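Local coordinates for protein putative oxidoreductase FAD-binding subunit (Sulfolobus tokodaii, PDB 4ZOH) that probably serves as the FAD-binding, electron-transferring subunit of a molybdopterin-dependent oxidoreductase complex, at residues 189-197 / 267-276. Residues are numbered along the deposited sequence; the frame is centred on the assembly and turned at random.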
# COMPACT_ATOMS: atom_id res chain seq x y z
N VAL B 189 25.15 -40.93 9.68
CA VAL B 189 25.58 -42.27 9.25
C VAL B 189 24.33 -43.00 8.69
O VAL B 189 23.26 -42.92 9.27
CB VAL B 189 26.17 -43.06 10.44
CG1 VAL B 189 26.52 -44.46 9.94
CG2 VAL B 189 27.43 -42.37 11.04
N GLY B 190 24.47 -43.68 7.57
CA GLY B 190 23.39 -44.56 7.12
C GLY B 190 23.85 -45.99 6.87
O GLY B 190 24.86 -46.20 6.21
N VAL B 191 23.08 -46.96 7.39
CA VAL B 191 23.38 -48.39 7.17
C VAL B 191 22.14 -49.11 6.60
O VAL B 191 21.05 -49.11 7.24
CB VAL B 191 23.90 -49.13 8.43
CG1 VAL B 191 24.35 -50.58 8.06
CG2 VAL B 191 25.05 -48.39 9.10
N ALA B 192 22.32 -49.65 5.39
CA ALA B 192 21.29 -50.42 4.71
C ALA B 192 21.60 -51.91 4.69
O ALA B 192 22.64 -52.32 4.17
CB ALA B 192 21.09 -49.94 3.26
N LEU B 193 20.66 -52.70 5.21
CA LEU B 193 20.90 -54.13 5.31
C LEU B 193 19.85 -54.93 4.52
O LEU B 193 18.65 -54.64 4.59
CB LEU B 193 20.87 -54.57 6.78
CG LEU B 193 21.40 -56.02 7.06
CD1 LEU B 193 22.22 -56.06 8.34
CD2 LEU B 193 20.22 -56.97 7.18
N LEU B 194 20.35 -55.93 3.80
CA LEU B 194 19.52 -57.03 3.27
C LEU B 194 20.11 -58.39 3.65
O LEU B 194 21.33 -58.63 3.53
CB LEU B 194 19.46 -56.97 1.77
CG LEU B 194 18.35 -56.15 1.13
CD1 LEU B 194 18.81 -55.82 -0.26
CD2 LEU B 194 17.05 -56.96 1.11
N LEU B 195 19.25 -59.29 4.10
CA LEU B 195 19.67 -60.67 4.35
C LEU B 195 18.51 -61.61 4.15
O LEU B 195 17.31 -61.21 4.30
CB LEU B 195 20.24 -60.83 5.78
CG LEU B 195 19.27 -60.76 6.97
CD1 LEU B 195 18.52 -62.08 7.12
CD2 LEU B 195 19.96 -60.46 8.29
N LYS B 196 18.88 -62.86 3.87
CA LYS B 196 17.91 -63.95 3.74
C LYS B 196 18.39 -65.18 4.50
O LYS B 196 19.58 -65.58 4.45
CB LYS B 196 17.68 -64.28 2.27
CG LYS B 196 16.59 -65.32 1.96
CD LYS B 196 16.83 -65.76 0.51
CE LYS B 196 15.78 -66.71 -0.04
NZ LYS B 196 14.42 -66.19 0.24
N LEU B 197 17.43 -65.75 5.19
CA LEU B 197 17.61 -66.89 6.08
C LEU B 197 17.28 -68.19 5.33
O LEU B 197 16.26 -68.26 4.60
CB LEU B 197 16.68 -66.74 7.31
CG LEU B 197 17.12 -65.63 8.32
CD1 LEU B 197 16.33 -65.75 9.57
CD2 LEU B 197 18.58 -65.72 8.71
N LEU B 267 24.84 -48.81 14.32
CA LEU B 267 23.76 -48.86 13.33
C LEU B 267 23.70 -50.20 12.58
O LEU B 267 22.61 -50.64 12.29
CB LEU B 267 23.74 -47.68 12.33
CG LEU B 267 23.49 -46.17 12.66
CD1 LEU B 267 22.80 -45.36 11.53
CD2 LEU B 267 22.85 -45.89 14.00
N THR B 268 24.86 -50.79 12.26
CA THR B 268 24.93 -52.19 11.80
C THR B 268 24.25 -53.13 12.82
O THR B 268 23.38 -53.90 12.46
CB THR B 268 26.36 -52.60 11.56
OG1 THR B 268 26.92 -51.68 10.62
CG2 THR B 268 26.47 -53.96 10.94
N LYS B 269 24.57 -52.99 14.10
CA LYS B 269 23.88 -53.86 15.07
C LYS B 269 22.37 -53.65 15.03
O LYS B 269 21.60 -54.64 15.06
CB LYS B 269 24.45 -53.70 16.50
CG LYS B 269 23.95 -54.72 17.48
CD LYS B 269 24.61 -54.52 18.85
CE LYS B 269 23.86 -55.32 19.91
NZ LYS B 269 24.62 -55.48 21.17
N ARG B 270 21.93 -52.36 15.02
CA ARG B 270 20.46 -52.02 14.98
C ARG B 270 19.85 -52.65 13.70
O ARG B 270 18.81 -53.27 13.76
CB ARG B 270 20.25 -50.52 14.97
CG ARG B 270 20.42 -49.84 16.32
CD ARG B 270 20.51 -48.33 16.15
NE ARG B 270 20.30 -47.73 17.46
CZ ARG B 270 19.91 -46.48 17.72
NH1 ARG B 270 19.64 -45.60 16.74
NH2 ARG B 270 19.75 -46.12 18.99
N ALA B 271 20.58 -52.60 12.59
CA ALA B 271 20.12 -53.12 11.28
C ALA B 271 19.90 -54.64 11.28
O ALA B 271 18.79 -55.11 10.94
CB ALA B 271 21.08 -52.69 10.20
N ILE B 272 20.92 -55.40 11.73
CA ILE B 272 20.82 -56.87 11.84
C ILE B 272 19.61 -57.21 12.72
O ILE B 272 18.69 -57.92 12.29
CB ILE B 272 22.14 -57.46 12.39
CG1 ILE B 272 23.31 -56.99 11.58
CG2 ILE B 272 22.17 -58.97 12.36
CD1 ILE B 272 24.63 -57.20 12.30
N ILE B 273 19.55 -56.62 13.91
CA ILE B 273 18.49 -56.95 14.87
C ILE B 273 17.09 -56.56 14.40
O ILE B 273 16.10 -57.28 14.66
CB ILE B 273 18.77 -56.41 16.29
CG1 ILE B 273 19.95 -57.18 16.97
CG2 ILE B 273 17.52 -56.41 17.19
CD1 ILE B 273 20.43 -56.55 18.29
N THR B 274 17.00 -55.39 13.76
CA THR B 274 15.72 -54.97 13.21
C THR B 274 15.29 -55.91 12.06
O THR B 274 14.20 -56.42 12.11
CB THR B 274 15.78 -53.50 12.74
OG1 THR B 274 15.98 -52.69 13.89
CG2 THR B 274 14.45 -53.08 12.00
N ALA B 275 16.17 -56.17 11.09
CA ALA B 275 15.83 -57.04 9.95
C ALA B 275 15.44 -58.41 10.50
O ALA B 275 14.36 -58.90 10.16
CB ALA B 275 16.98 -57.17 8.99
N LEU B 276 16.24 -58.97 11.43
CA LEU B 276 15.90 -60.29 12.04
C LEU B 276 14.57 -60.31 12.76
O LEU B 276 13.92 -61.32 12.81
CB LEU B 276 16.97 -60.76 13.02
CG LEU B 276 18.24 -61.11 12.27
CD1 LEU B 276 19.25 -61.51 13.31
CD2 LEU B 276 17.97 -62.21 11.26
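Val189 opens the contact at Leu267, where methyl CD1 of the leucine lies 3.4 Å from the strand carbonyl O of Val189 and also touches its CG1. Two residues on, Val191 spreads both methyls over Leu267 and Thr268, midway along helix 257-276. Val191 CG1, anti to the backbone N (chi1 -173°), lies 3.8 Å from Thr268 OG1, the two side chains being roughly perpendicular, while Val191 CG2 packs 3.6 Å from Leu267 CB. The Thr268 hydroxyl, although beside the valine, is hydrogen-bonded to the carbonyl of Val264 one turn back. With Val191 cut back to an alanine, both methyls are lost and a gap would probably open beside Leu267 and Thr268. Leu193 spans three helix residues: its CB lies 3.9 Å from Ala271 CB, and its methyls divide, CD1 going to Ile272 CG1 at 3.5 Å and CD2 to Ala275 CB at 3.7 Å. The small Ala271 side chain is consistent with the 6.1 Å between Leu193 CA and Ala271 CA. Leu195 then meets Leu276 through methyl CD2 of each residue, and Leu197 adds a looser touch on the same leucine. The segments' N-to-C directions lie 30° from parallel. Through its alternating side chains, strand 189-198, paired with strands 173-179 and 201-210, offers one sheet face to helix 257-276, whose Thr268 and Ile272 also touch helix 233-243, while Leu194 on the opposite face packs against Leu87 and Met126.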